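Local coordinates for protein actibind (Aspergillus niger, PDB 3D3Z) that cleaves RNA as a T2-family ribonuclease, probably without strict base specificity and with a preference for adenylic acid, at residues S9-Q14 with N204-A209; L31-W36 with Q198-F203; T85-Y90 with F139-V144; T154-A159 with S172-A177. All coordinates share one frame; numbering follows the deposited sequence.

Overall arrangement
The four contacts sample an RNase T2 fold, two on the central antiparallel sheet and two between helices. Contact 2 lies at the core, about 5 Å from the centre of the chain, and F35 carries it to the bound uracil nucleoside and to H51, a predicted active-site residue. Contact 1 continues along the same strand, 195-206, to its far end, with centres about 19 Å apart. Contact 3 packs helix 85-94 on helix 134-147, which in turn lies on the sheet; its centre is about 17 Å from that of contact 2, which it touches through V143 and Q32. Contact 4, about 15 Å from contact 2 between centres, joins two peripheral helices away from the annotated sites.

Contact 1 of 4, residues S9-Q14 with N204-A209; sequences SPLSCQ and NVKGSA
The end of strand 195-206 of the central antiparallel sheet, where it runs out into a loop, is met here by the N-terminal segment S9-Q14, which has no regular secondary structure. S12 grips the N and O of V205 along one edge of the strand: S12 N donates to V205 O at 3.0 Å, and V205 N donates to S12 OG at 2.9 Å, with an N-H...O angle of 166°. The torsion of S12 (chi1 58°) sets OG between its own N and carbonyl carbon, facing the strand, and G28 O is a further partner of this hydroxyl. K206, bent at chi3 and chi4, curls around S9 O; its NZ bonds that oxygen at 2.9 Å. L11 lays CD1 against K206 CG at 3.6 Å and also against CB of N204, whose side chain it meets at about a right angle. CB of S9 packs 3.4 Å from G207 N, and a water that accepts from this N lies 2.6 Å from P10 O. C13 is tied by a disulfide to C58. N204 and K206 bond V215 and T213 of strand 213-216 through their backbones while V205 turns its N and O to S12, as when a loop extends the edge of a sheet strand.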
loop_
_atom_site.group_PDB
_atom_site.type_symbol
_atom_site.label_atom_id
_atom_site.label_comp_id
_atom_site.label_asym_id
_atom_site.label_seq_id
_atom_site.Cartn_x
_atom_site.Cartn_y
_atom_site.Cartn_z
ATOM N N SER A 9 -2.059 21.635 -5.518
ATOM C CA SER A 9 -2.511 20.916 -6.706
ATOM C C SER A 9 -3.927 20.341 -6.452
ATOM O O SER A 9 -4.242 20.024 -5.302
ATOM C CB SER A 9 -1.525 19.793 -7.055
ATOM O OG SER A 9 -0.256 20.287 -7.424
ATOM N N PRO A 10 -4.757 20.210 -7.507
ATOM C CA PRO A 10 -6.108 19.708 -7.304
ATOM C C PRO A 10 -6.157 18.185 -6.992
ATOM O O PRO A 10 -5.439 17.363 -7.620
ATOM C CB PRO A 10 -6.779 19.998 -8.634
ATOM C CG PRO A 10 -5.684 19.909 -9.630
ATOM C CD PRO A 10 -4.490 20.443 -8.936
ATOM N N LEU A 11 -7.042 17.841 -6.047
ATOM C CA LEU A 11 -7.170 16.494 -5.524
ATOM C C LEU A 11 -7.715 15.545 -6.591
ATOM O O LEU A 11 -8.712 15.856 -7.283
ATOM C CB LEU A 11 -8.067 16.531 -4.286
ATOM C CG LEU A 11 -8.058 15.441 -3.247
ATOM C CD1 LEU A 11 -6.729 15.167 -2.553
ATOM C CD2 LEU A 11 -9.135 15.860 -2.217
ATOM N N SER A 12 -7.036 14.409 -6.763
ATOM C CA SER A 12 -7.506 13.380 -7.678
ATOM C C SER A 12 -8.891 12.861 -7.213
ATOM O O SER A 12 -9.210 12.917 -6.040
ATOM C CB SER A 12 -6.496 12.221 -7.803
ATOM O OG SER A 12 -6.226 11.633 -6.548
ATOM N N CYS A 13 -9.651 12.377 -8.173
ATOM C CA CYS A 13 -11.024 11.876 -8.037
ATOM C C CYS A 13 -12.045 12.901 -7.597
ATOM O O CYS A 13 -13.127 12.912 -8.161
ATOM C CB CYS A 13 -11.144 10.654 -7.108
ATOM S SG CYS A 13 -10.459 9.183 -7.777
ATOM N N GLN A 14 -11.694 13.707 -6.587
ATOM C CA GLN A 14 -12.567 14.723 -6.031
ATOM C C GLN A 14 -12.659 15.971 -6.902
ATOM O O GLN A 14 -13.456 16.845 -6.576
ATOM C CB GLN A 14 -12.159 15.063 -4.575
ATOM C CG GLN A 14 -12.154 13.824 -3.644
ATOM C CD GLN A 14 -11.996 14.100 -2.127
ATOM O OE1 GLN A 14 -12.715 14.932 -1.556
ATOM N NE2 GLN A 14 -11.090 13.341 -1.449
ATOM N N ASN A 204 -6.768 10.044 -1.871
ATOM C CA ASN A 204 -6.631 10.824 -3.087
ATOM C C ASN A 204 -5.340 11.654 -2.932
ATOM O O ASN A 204 -4.827 11.826 -1.814
ATOM C CB ASN A 204 -7.853 11.706 -3.358
ATOM C CG ASN A 204 -9.184 10.902 -3.527
ATOM O OD1 ASN A 204 -9.276 9.908 -4.250
ATOM N ND2 ASN A 204 -10.203 11.378 -2.868
ATOM N N VAL A 205 -4.832 12.136 -4.060
ATOM C CA VAL A 205 -3.473 12.738 -4.174
ATOM C C VAL A 205 -3.522 14.131 -4.822
ATOM O O VAL A 205 -4.153 14.341 -5.848
ATOM C CB VAL A 205 -2.472 11.789 -4.915
ATOM C CG1 VAL A 205 -1.065 12.419 -5.015
ATOM C CG2 VAL A 205 -2.376 10.444 -4.147
ATOM N N LYS A 206 -2.823 15.063 -4.177
ATOM C CA LYS A 206 -2.527 16.388 -4.729
ATOM C C LYS A 206 -1.094 16.339 -5.247
ATOM O O LYS A 206 -0.169 16.122 -4.481
ATOM C CB LYS A 206 -2.650 17.438 -3.638
ATOM C CG LYS A 206 -4.055 17.574 -3.055
ATOM C CD LYS A 206 -4.069 18.386 -1.741
ATOM C CE LYS A 206 -4.122 19.895 -2.002
ATOM N NZ LYS A 206 -5.392 20.370 -2.676
ATOM N N GLY A 207 -0.946 16.472 -6.554
ATOM C CA GLY A 207 0.346 16.366 -7.202
ATOM C C GLY A 207 0.699 14.973 -7.705
ATOM O O GLY A 207 -0.136 14.213 -8.219
ATOM N N SER A 208 1.975 14.660 -7.578
ATOM C CA SER A 208 2.489 13.393 -8.068
ATOM C C SER A 208 2.305 12.312 -7.010
ATOM O O SER A 208 2.306 12.597 -5.830
ATOM C CB SER A 208 3.989 13.512 -8.376
ATOM O OG SER A 208 4.523 12.300 -8.873
ATOM N N ALA A 209 2.144 11.075 -7.471
ATOM C CA ALA A 209 2.156 9.917 -6.564
ATOM C C ALA A 209 3.478 9.799 -5.858
ATOM O O ALA A 209 3.512 9.234 -4.777
ATOM C CB ALA A 209 1.848 8.600 -7.301
HETATM O O HOH W 1 -2.991 16.876 -8.363
HETATM O O HOH W 2 -8.331 19.810 -3.974
#

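Contact 2 of 4, residues L31-W36 with Q198-F203; sequences LQTQFW and QLYYYF. With D3Z (1-(5-deoxy-beta-L-xylofuranosyl)pyrimidine-2,4(1H,3H)-dione), chain E.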
loop_
_atom_site.group_PDB
_atom_site.type_symbol
_atom_site.label_atom_id
_atom_site.label_comp_id
_atom_site.label_asym_id
_atom_site.label_seq_id
_atom_site.Cartn_x
_atom_site.Cartn_y
_atom_site.Cartn_z
ATOM N N LEU A 31 -4.481 3.123 -3.146
ATOM C CA LEU A 31 -4.691 2.202 -2.031
ATOM C C LEU A 31 -3.370 1.722 -1.489
ATOM O O LEU A 31 -2.645 1.041 -2.185
ATOM C CB LEU A 31 -5.538 0.990 -2.473
ATOM C CG LEU A 31 -7.020 1.191 -2.796
ATOM C CD1 LEU A 31 -7.339 2.221 -3.942
ATOM C CD2 LEU A 31 -7.573 -0.171 -3.140
ATOM N N GLN A 32 -3.083 2.076 -0.246
ATOM C CA GLN A 32 -1.969 1.479 0.480
ATOM C C GLN A 32 -2.521 0.240 1.192
ATOM O O GLN A 32 -3.332 0.322 2.101
ATOM C CB GLN A 32 -1.313 2.431 1.464
ATOM C CG GLN A 32 0.156 2.070 1.825
ATOM C CD GLN A 32 0.318 0.798 2.659
ATOM O OE1 GLN A 32 0.009 0.766 3.862
ATOM N NE2 GLN A 32 0.951 -0.237 2.052
ATOM N N THR A 33 -2.055 -0.923 0.742
ATOM C CA THR A 33 -2.629 -2.207 1.200
ATOM C C THR A 33 -1.634 -2.943 2.103
ATOM O O THR A 33 -0.413 -2.836 1.921
ATOM C CB THR A 33 -3.046 -3.079 0.022
ATOM O OG1 THR A 33 -1.899 -3.375 -0.778
ATOM C CG2 THR A 33 -4.047 -2.328 -0.806
ATOM N N GLN A 34 -2.167 -3.655 3.097
ATOM C CA GLN A 34 -1.373 -4.352 4.077
ATOM C C GLN A 34 -1.844 -5.794 4.361
ATOM O O GLN A 34 -2.997 -6.134 4.148
ATOM C CB GLN A 34 -1.400 -3.545 5.379
ATOM C CG GLN A 34 -0.906 -2.135 5.249
ATOM C CD GLN A 34 -0.920 -1.380 6.561
ATOM O OE1 GLN A 34 -1.085 -1.984 7.645
ATOM N NE2 GLN A 34 -0.625 -0.079 6.490
ATOM N N PHE A 35 -0.943 -6.627 4.874
ATOM C CA PHE A 35 -1.256 -7.987 5.277
ATOM C C PHE A 35 -1.024 -8.228 6.756
ATOM O O PHE A 35 -0.122 -7.657 7.307
ATOM C CB PHE A 35 -0.248 -8.926 4.630
ATOM C CG PHE A 35 -0.549 -9.251 3.225
ATOM C CD1 PHE A 35 -1.818 -9.625 2.855
ATOM C CD2 PHE A 35 0.461 -9.263 2.266
ATOM C CE1 PHE A 35 -2.079 -9.984 1.574
ATOM C CE2 PHE A 35 0.179 -9.621 0.976
ATOM C CZ PHE A 35 -1.083 -9.978 0.635
ATOM N N TRP A 36 -1.828 -9.120 7.330
ATOM C CA TRP A 36 -1.545 -9.791 8.599
ATOM C C TRP A 36 -1.320 -11.304 8.293
ATOM O O TRP A 36 -2.284 -12.085 8.117
ATOM C CB TRP A 36 -2.709 -9.534 9.605
ATOM C CG TRP A 36 -2.447 -10.142 10.926
ATOM C CD1 TRP A 36 -3.021 -11.295 11.466
ATOM C CD2 TRP A 36 -1.527 -9.661 11.896
ATOM N NE1 TRP A 36 -2.477 -11.544 12.702
ATOM C CE2 TRP A 36 -1.590 -10.543 13.008
ATOM C CE3 TRP A 36 -0.674 -8.550 11.957
ATOM C CZ2 TRP A 36 -0.806 -10.366 14.131
ATOM C CZ3 TRP A 36 0.108 -8.373 13.096
ATOM C CH2 TRP A 36 0.028 -9.271 14.167
ATOM N N GLN A 198 -6.284 -8.630 5.810
ATOM C CA GLN A 198 -5.895 -7.579 4.852
ATOM C C GLN A 198 -6.547 -6.238 5.189
ATOM O O GLN A 198 -7.689 -6.208 5.705
ATOM C CB GLN A 198 -6.323 -7.989 3.441
ATOM C CG GLN A 198 -5.607 -9.259 2.900
ATOM C CD GLN A 198 -5.742 -9.442 1.420
ATOM O OE1 GLN A 198 -5.526 -8.500 0.665
ATOM N NE2 GLN A 198 -6.115 -10.681 0.975
ATOM N N LEU A 199 -5.852 -5.160 4.832
ATOM C CA LEU A 199 -6.320 -3.775 4.986
ATOM C C LEU A 199 -5.990 -2.980 3.709
ATOM O O LEU A 199 -4.878 -3.132 3.109
ATOM C CB LEU A 199 -5.706 -3.120 6.220
ATOM C CG LEU A 199 -5.981 -3.673 7.629
ATOM C CD1 LEU A 199 -5.166 -2.937 8.674
ATOM C CD2 LEU A 199 -7.495 -3.613 7.974
ATOM N N TYR A 200 -6.980 -2.223 3.205
ATOM C CA TYR A 200 -6.751 -1.211 2.135
ATOM C C TYR A 200 -7.119 0.185 2.640
ATOM O O TYR A 200 -8.295 0.496 2.879
ATOM C CB TYR A 200 -7.540 -1.426 0.850
ATOM C CG TYR A 200 -7.708 -2.804 0.250
ATOM C CD1 TYR A 200 -6.852 -3.889 0.544
ATOM C CD2 TYR A 200 -8.737 -3.027 -0.668
ATOM C CE1 TYR A 200 -7.048 -5.124 -0.047
ATOM C CE2 TYR A 200 -8.930 -4.258 -1.257
ATOM C CZ TYR A 200 -8.086 -5.303 -0.964
ATOM O OH TYR A 200 -8.301 -6.525 -1.586
ATOM N N TYR A 201 -6.104 1.030 2.795
ATOM C CA TYR A 201 -6.302 2.444 3.127
ATOM C C TYR A 201 -6.336 3.261 1.845
ATOM O O TYR A 201 -5.363 3.275 1.091
ATOM C CB TYR A 201 -5.192 2.925 4.045
ATOM C CG TYR A 201 -5.068 2.289 5.409
ATOM C CD1 TYR A 201 -5.692 2.865 6.534
ATOM C CD2 TYR A 201 -4.258 1.180 5.627
ATOM C CE1 TYR A 201 -5.513 2.335 7.797
ATOM C CE2 TYR A 201 -4.108 0.651 6.884
ATOM C CZ TYR A 201 -4.769 1.210 7.955
ATOM O OH TYR A 201 -4.619 0.717 9.218
ATOM N N TYR A 202 -7.464 3.943 1.602
ATOM C CA TYR A 202 -7.697 4.715 0.384
ATOM C C TYR A 202 -7.279 6.171 0.571
ATOM O O TYR A 202 -7.369 6.744 1.680
ATOM C CB TYR A 202 -9.166 4.669 -0.054
ATOM C CG TYR A 202 -9.665 3.298 -0.494
ATOM C CD1 TYR A 202 -9.973 3.040 -1.808
ATOM C CD2 TYR A 202 -9.852 2.264 0.431
ATOM C CE1 TYR A 202 -10.429 1.761 -2.218
ATOM C CE2 TYR A 202 -10.324 0.986 0.032
ATOM C CZ TYR A 202 -10.620 0.764 -1.277
ATOM O OH TYR A 202 -11.072 -0.483 -1.660
ATOM N N PHE A 203 -6.772 6.735 -0.522
ATOM C CA PHE A 203 -6.253 8.110 -0.564
ATOM C C PHE A 203 -6.574 8.741 -1.904
ATOM O O PHE A 203 -6.627 8.091 -2.967
ATOM C CB PHE A 203 -4.726 8.126 -0.446
ATOM C CG PHE A 203 -4.214 7.760 0.884
ATOM C CD1 PHE A 203 -4.100 8.716 1.866
ATOM C CD2 PHE A 203 -3.826 6.450 1.150
ATOM C CE1 PHE A 203 -3.610 8.390 3.073
ATOM C CE2 PHE A 203 -3.351 6.127 2.364
ATOM C CZ PHE A 203 -3.232 7.091 3.319
HETATM N N1 D3Z E . 1.150 -13.039 -1.579
HETATM C C2 D3Z E . 2.556 -13.090 -1.654
HETATM N N3 D3Z E . 3.282 -12.728 -0.601
HETATM C C4 D3Z E . 2.719 -12.302 0.531
HETATM C C5 D3Z E . 1.353 -12.249 0.610
HETATM C C6 D3Z E . 0.562 -12.626 -0.467
HETATM O O2 D3Z E . 3.140 -13.473 -2.689
HETATM O O4 D3Z E . 3.387 -11.967 1.531
HETATM C "C1'" D3Z E . 0.337 -13.412 -2.708
HETATM C "C2'" D3Z E . 1.210 -13.204 -3.928
HETATM O "O2'" D3Z E . 1.535 -14.475 -4.520
HETATM C "C3'" D3Z E . 0.446 -12.248 -4.828
HETATM C "C4'" D3Z E . -0.869 -11.945 -4.134
HETATM O "O3'" D3Z E . 1.168 -11.040 -5.001
HETATM O "O4'" D3Z E . -0.796 -12.533 -2.821
HETATM C "C5'" D3Z E . -1.088 -10.436 -4.091
HETATM O O HOH W 3 -3.838 -6.410 1.306
#
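The Y202 ring carries L31 on one face, CG standing 3.8 Å from the centroid in a CH-pi contact, while the Y201 ring has Q32 O at its edge, in plane. Both belong to an antiparallel strand pair, 31-35 with 198-203, in the central sheet of the RNase T2 fold. L31, T33, F35 and Y200 share one face with Q198 and Y202; T33 sets CG2 3.5 Å from Y200 CD1. F35 presents its ring edge to the Q198 amide, CE1 to CD 3.7 Å, with the planes 64° apart, and its ring also lies by the bound nucleoside and stacks with H51. On the other face Q34 and Y201 cross, Q34 NE2 3.6 Å from Y201 CE2, and S152 OG bonds both Q34 OE1 and Y201 OH. The hydrogen-bonded pairs are Q32 with Y201 and Q34 with L199; Q34 N meets L199 O at 2.8 Å in the carbonyl plane. Q34 NE2 also donates to Q32 OE1 at 2.8 Å, the oxygen lying almost in the Q34 amide plane.

Contact 3 of 4, residues T85-Y90 with F139-V144; sequences TELLSY and FFQQVV
L87 points from helix 85-94 toward helix 134-147, and this helix-helix packing in the α layer of the RNase T2 fold turns on its side chain. Its CB lies 3.8 Å from Q141 OE1, and CG remains beside the same oxygen. With CG anti to the backbone N (chi1 173°), the two methyls fork over the second helix. CD1 meets V144 CG2 at 3.6 Å, while CD2 rests 3.7 Å from Q141 N and also approaches CB of F140. Q141, bent at chi2, crosses L87 at a slant with OE1 nearest, and its NE2 bonds D145 OD1. The axes of the two short segments run 10.6 Å apart at an angle of 56°. One turn on from L87, Y90 slides past V144 in the opposite direction, its ring also stacked with Y94 and paired with K148 in a cation-pi contact. F140 directs its ring away toward W95 and W112. V144 puts CG2 against both L87 CD1 and Y90 CD2, and CG1 3.5 Å from Y90 CE2.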
loop_
_atom_site.group_PDB
_atom_site.type_symbol
_atom_site.label_atom_id
_atom_site.label_comp_id
_atom_site.label_asym_id
_atom_site.label_seq_id
_atom_site.Cartn_x
_atom_site.Cartn_y
_atom_site.Cartn_z
ATOM N N THR A 85 20.003 0.554 -0.476
ATOM C CA THR A 85 20.347 -0.586 0.384
ATOM C C THR A 85 19.504 -0.626 1.677
ATOM O O THR A 85 19.095 -1.717 2.111
ATOM C CB THR A 85 21.885 -0.634 0.673
ATOM O OG1 THR A 85 22.302 0.601 1.263
ATOM C CG2 THR A 85 22.679 -0.908 -0.604
ATOM N N GLU A 86 19.234 0.519 2.296
ATOM C CA GLU A 86 18.383 0.529 3.484
ATOM C C GLU A 86 16.935 0.206 3.125
ATOM O O GLU A 86 16.235 -0.465 3.894
ATOM C CB GLU A 86 18.448 1.856 4.246
ATOM C CG GLU A 86 19.795 2.133 4.884
ATOM C CD GLU A 86 20.022 1.475 6.228
ATOM O OE1 GLU A 86 19.598 0.317 6.479
ATOM O OE2 GLU A 86 20.705 2.156 7.042
ATOM N N LEU A 87 16.487 0.688 1.961
ATOM C CA LEU A 87 15.173 0.372 1.471
ATOM C C LEU A 87 14.995 -1.118 1.201
ATOM O O LEU A 87 13.987 -1.688 1.617
ATOM C CB LEU A 87 14.857 1.149 0.179
ATOM C CG LEU A 87 13.580 0.845 -0.613
ATOM C CD1 LEU A 87 12.321 1.220 0.223
ATOM C CD2 LEU A 87 13.596 1.621 -1.879
ATOM N N LEU A 88 15.971 -1.740 0.513
ATOM C CA LEU A 88 15.881 -3.151 0.249
ATOM C C LEU A 88 15.856 -3.983 1.562
ATOM O O LEU A 88 15.057 -4.894 1.669
ATOM C CB LEU A 88 16.994 -3.612 -0.697
ATOM C CG LEU A 88 17.102 -5.048 -1.199
ATOM C CD1 LEU A 88 15.870 -5.594 -1.942
ATOM C CD2 LEU A 88 18.375 -5.126 -2.135
ATOM N N SER A 89 16.684 -3.627 2.544
ATOM C CA SER A 89 16.716 -4.262 3.875
ATOM C C SER A 89 15.345 -4.137 4.575
ATOM O O SER A 89 14.785 -5.125 5.099
ATOM C CB SER A 89 17.764 -3.579 4.762
ATOM O OG SER A 89 19.075 -3.855 4.319
ATOM N N TYR A 90 14.814 -2.924 4.540
ATOM C CA TYR A 90 13.500 -2.661 5.056
ATOM C C TYR A 90 12.405 -3.491 4.301
ATOM O O TYR A 90 11.484 -4.030 4.933
ATOM C CB TYR A 90 13.186 -1.162 5.035
ATOM C CG TYR A 90 11.849 -0.790 5.656
ATOM C CD1 TYR A 90 11.777 -0.273 6.942
ATOM C CD2 TYR A 90 10.657 -0.885 4.920
ATOM C CE1 TYR A 90 10.552 0.057 7.518
ATOM C CE2 TYR A 90 9.411 -0.581 5.497
ATOM C CZ TYR A 90 9.387 -0.098 6.790
ATOM O OH TYR A 90 8.207 0.248 7.372
ATOM N N PHE A 139 9.130 4.399 -6.513
ATOM C CA PHE A 139 7.855 3.742 -6.213
ATOM C C PHE A 139 7.986 2.916 -4.918
ATOM O O PHE A 139 7.273 3.172 -3.936
ATOM C CB PHE A 139 7.365 2.915 -7.403
ATOM C CG PHE A 139 6.290 1.875 -7.018
ATOM C CD1 PHE A 139 4.941 2.215 -6.997
ATOM C CD2 PHE A 139 6.644 0.609 -6.644
ATOM C CE1 PHE A 139 3.988 1.284 -6.638
ATOM C CE2 PHE A 139 5.684 -0.353 -6.312
ATOM C CZ PHE A 139 4.351 0.013 -6.315
ATOM N N PHE A 140 8.978 2.052 -4.840
ATOM C CA PHE A 140 9.212 1.231 -3.652
ATOM C C PHE A 140 9.447 2.075 -2.438
ATOM O O PHE A 140 8.764 1.886 -1.441
ATOM C CB PHE A 140 10.314 0.236 -3.902
ATOM C CG PHE A 140 9.844 -0.899 -4.752
ATOM C CD1 PHE A 140 9.067 -1.913 -4.186
ATOM C CD2 PHE A 140 10.074 -0.942 -6.110
ATOM C CE1 PHE A 140 8.545 -2.924 -4.925
ATOM C CE2 PHE A 140 9.557 -1.970 -6.864
ATOM C CZ PHE A 140 8.792 -2.982 -6.257
ATOM N N GLN A 141 10.276 3.108 -2.580
ATOM C CA GLN A 141 10.427 4.129 -1.521
ATOM C C GLN A 141 9.105 4.796 -1.086
ATOM O O GLN A 141 8.852 4.901 0.102
ATOM C CB GLN A 141 11.490 5.202 -1.882
ATOM C CG GLN A 141 11.855 6.070 -0.656
ATOM C CD GLN A 141 12.495 5.307 0.481
ATOM O OE1 GLN A 141 13.594 4.777 0.337
ATOM N NE2 GLN A 141 11.884 5.360 1.659
ATOM N N GLN A 142 8.279 5.202 -2.034
ATOM C CA GLN A 142 6.996 5.892 -1.760
ATOM C C GLN A 142 6.040 4.956 -0.976
ATOM O O GLN A 142 5.442 5.347 -0.007
ATOM C CB GLN A 142 6.366 6.300 -3.089
ATOM C CG GLN A 142 5.081 7.112 -2.982
ATOM C CD GLN A 142 5.212 8.385 -2.203
ATOM O OE1 GLN A 142 6.158 9.139 -2.396
ATOM N NE2 GLN A 142 4.263 8.640 -1.331
ATOM N N VAL A 143 5.915 3.703 -1.430
ATOM C CA VAL A 143 5.049 2.701 -0.726
ATOM C C VAL A 143 5.466 2.605 0.736
ATOM O O VAL A 143 4.656 2.726 1.698
ATOM C CB VAL A 143 5.093 1.308 -1.415
ATOM C CG1 VAL A 143 4.185 0.318 -0.624
ATOM C CG2 VAL A 143 4.683 1.440 -2.854
ATOM N N VAL A 144 6.762 2.465 0.931
ATOM C CA VAL A 144 7.355 2.376 2.269
ATOM C C VAL A 144 7.071 3.627 3.083
ATOM O O VAL A 144 6.646 3.549 4.255
ATOM C CB VAL A 144 8.895 2.074 2.222
ATOM C CG1 VAL A 144 9.591 2.400 3.600
ATOM C CG2 VAL A 144 9.156 0.574 1.850
#

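Contact 4 of 4, residues T154-A159 with S172-A177; sequences TALSDA and SDIEDA
Apolar contacts between A159, A177, L156 and I174 make up most of this meeting of helix 152-158 with helix 171-179. The closest pair is A159 CB with A177 CB, 3.5 Å apart, two methyls facing each other. L156 sends CD2 across to the second helix, 4.0 Å from A177 CB and the same distance from I174 CG2, so that one methyl bridges residues a turn apart. Its CG lies anti to the carbonyl carbon (chi1 -72°), a torsion that brings the branch nearer the partner helix than CB alone would come. Small alanines let the backbones approach: the CA atoms of L156 and A177 are 5.4 Å apart, and CB of A155 lies 3.6 Å from A177 O.

The polar link passes through a water, which donates to A155 O at 2.7 Å; its approach to A177 O is unusually short, and the exact length there is doubtful. Around this interface, L178 packs on A155 and L156, and V189 of strand 188-192 lies against I174. The segment axes pass 9.0 Å apart at 120°, an alanine-lined crossing of two consecutive helices at the periphery of the RNase T2 fold.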
loop_
_atom_site.group_PDB
_atom_site.type_symbol
_atom_site.label_atom_id
_atom_site.label_comp_id
_atom_site.label_asym_id
_atom_site.label_seq_id
_atom_site.Cartn_x
_atom_site.Cartn_y
_atom_site.Cartn_z
ATOM N N THR A 154 -0.530 -0.782 15.986
ATOM C CA THR A 154 -0.617 0.156 17.089
ATOM C C THR A 154 -1.973 0.843 17.160
ATOM O O THR A 154 -2.504 1.035 18.242
ATOM C CB THR A 154 0.489 1.197 17.017
ATOM O OG1 THR A 154 1.737 0.514 17.101
ATOM C CG2 THR A 154 0.404 2.160 18.205
ATOM N N ALA A 155 -2.537 1.209 16.024
ATOM C CA ALA A 155 -3.863 1.822 16.036
ATOM C C ALA A 155 -4.890 0.846 16.659
ATOM O O ALA A 155 -5.785 1.265 17.407
ATOM C CB ALA A 155 -4.277 2.220 14.649
ATOM N N LEU A 156 -4.779 -0.434 16.304
ATOM C CA LEU A 156 -5.643 -1.485 16.861
ATOM C C LEU A 156 -5.350 -1.693 18.343
ATOM O O LEU A 156 -6.260 -1.687 19.172
ATOM C CB LEU A 156 -5.532 -2.804 16.070
ATOM C CG LEU A 156 -6.192 -2.797 14.675
ATOM C CD1 LEU A 156 -5.636 -3.933 13.805
ATOM C CD2 LEU A 156 -7.721 -2.871 14.700
ATOM N N SER A 157 -4.087 -1.858 18.675
ATOM C CA SER A 157 -3.668 -2.014 20.051
ATOM C C SER A 157 -4.196 -0.942 21.009
ATOM O O SER A 157 -4.579 -1.264 22.162
ATOM C CB SER A 157 -2.151 -2.002 20.139
ATOM O OG SER A 157 -1.751 -2.458 21.402
ATOM N N ASP A 158 -4.167 0.313 20.544
ATOM C CA ASP A 158 -4.534 1.501 21.335
ATOM C C ASP A 158 -6.024 1.522 21.652
ATOM O O ASP A 158 -6.462 2.223 22.568
ATOM C CB ASP A 158 -4.256 2.797 20.553
ATOM C CG ASP A 158 -2.788 3.174 20.494
ATOM O OD1 ASP A 158 -1.944 2.603 21.226
ATOM O OD2 ASP A 158 -2.486 4.079 19.686
ATOM N N ALA A 159 -6.787 0.833 20.806
ATOM C CA ALA A 159 -8.216 0.628 20.948
ATOM C C ALA A 159 -8.519 -0.721 21.601
ATOM O O ALA A 159 -9.643 -1.179 21.537
ATOM C CB ALA A 159 -8.862 0.690 19.580
ATOM N N SER A 172 -16.903 -3.268 13.580
ATOM C CA SER A 172 -17.045 -1.838 13.740
ATOM C C SER A 172 -15.951 -1.301 14.644
ATOM O O SER A 172 -15.540 -0.172 14.464
ATOM C CB SER A 172 -18.460 -1.480 14.289
ATOM O OG SER A 172 -18.463 -1.587 15.704
ATOM N N ASP A 173 -15.512 -2.079 15.634
ATOM C CA ASP A 173 -14.436 -1.666 16.519
ATOM C C ASP A 173 -13.083 -1.580 15.761
ATOM O O ASP A 173 -12.303 -0.631 15.978
ATOM C CB ASP A 173 -14.304 -2.628 17.714
ATOM C CG ASP A 173 -15.413 -2.400 18.806
ATOM O OD1 ASP A 173 -16.120 -1.385 18.719
ATOM O OD2 ASP A 173 -15.533 -3.223 19.728
ATOM N N ILE A 174 -12.843 -2.587 14.915
ATOM C CA ILE A 174 -11.642 -2.682 14.041
ATOM C C ILE A 174 -11.629 -1.461 13.117
ATOM O O ILE A 174 -10.635 -0.737 13.038
ATOM C CB ILE A 174 -11.642 -4.001 13.202
ATOM C CG1 ILE A 174 -11.424 -5.222 14.108
ATOM C CG2 ILE A 174 -10.558 -3.964 12.055
ATOM C CD1 ILE A 174 -11.842 -6.527 13.484
ATOM N N GLU A 175 -12.737 -1.253 12.421
ATOM C CA GLU A 175 -12.930 -0.109 11.548
ATOM C C GLU A 175 -12.734 1.259 12.191
ATOM O O GLU A 175 -12.135 2.167 11.574
ATOM C CB GLU A 175 -14.318 -0.168 10.928
ATOM C CG GLU A 175 -14.452 -1.249 9.880
ATOM C CD GLU A 175 -15.840 -1.362 9.330
ATOM O OE1 GLU A 175 -16.784 -0.993 10.059
ATOM O OE2 GLU A 175 -15.985 -1.834 8.179
ATOM N N ASP A 176 -13.240 1.418 13.416
ATOM C CA ASP A 176 -13.108 2.678 14.118
ATOM C C ASP A 176 -11.652 2.918 14.534
ATOM O O ASP A 176 -11.147 4.040 14.396
ATOM C CB ASP A 176 -14.008 2.736 15.370
ATOM C CG ASP A 176 -15.505 2.745 15.053
ATOM O OD1 ASP A 176 -15.929 2.985 13.904
ATOM O OD2 ASP A 176 -16.279 2.522 16.021
ATOM N N ALA A 177 -11.005 1.865 15.044
ATOM C CA ALA A 177 -9.636 1.926 15.536
ATOM C C ALA A 177 -8.659 2.388 14.436
ATOM O O ALA A 177 -7.706 3.157 14.699
ATOM C CB ALA A 177 -9.212 0.579 16.068
HETATM O O HOH W 4 -6.911 3.688 17.023
#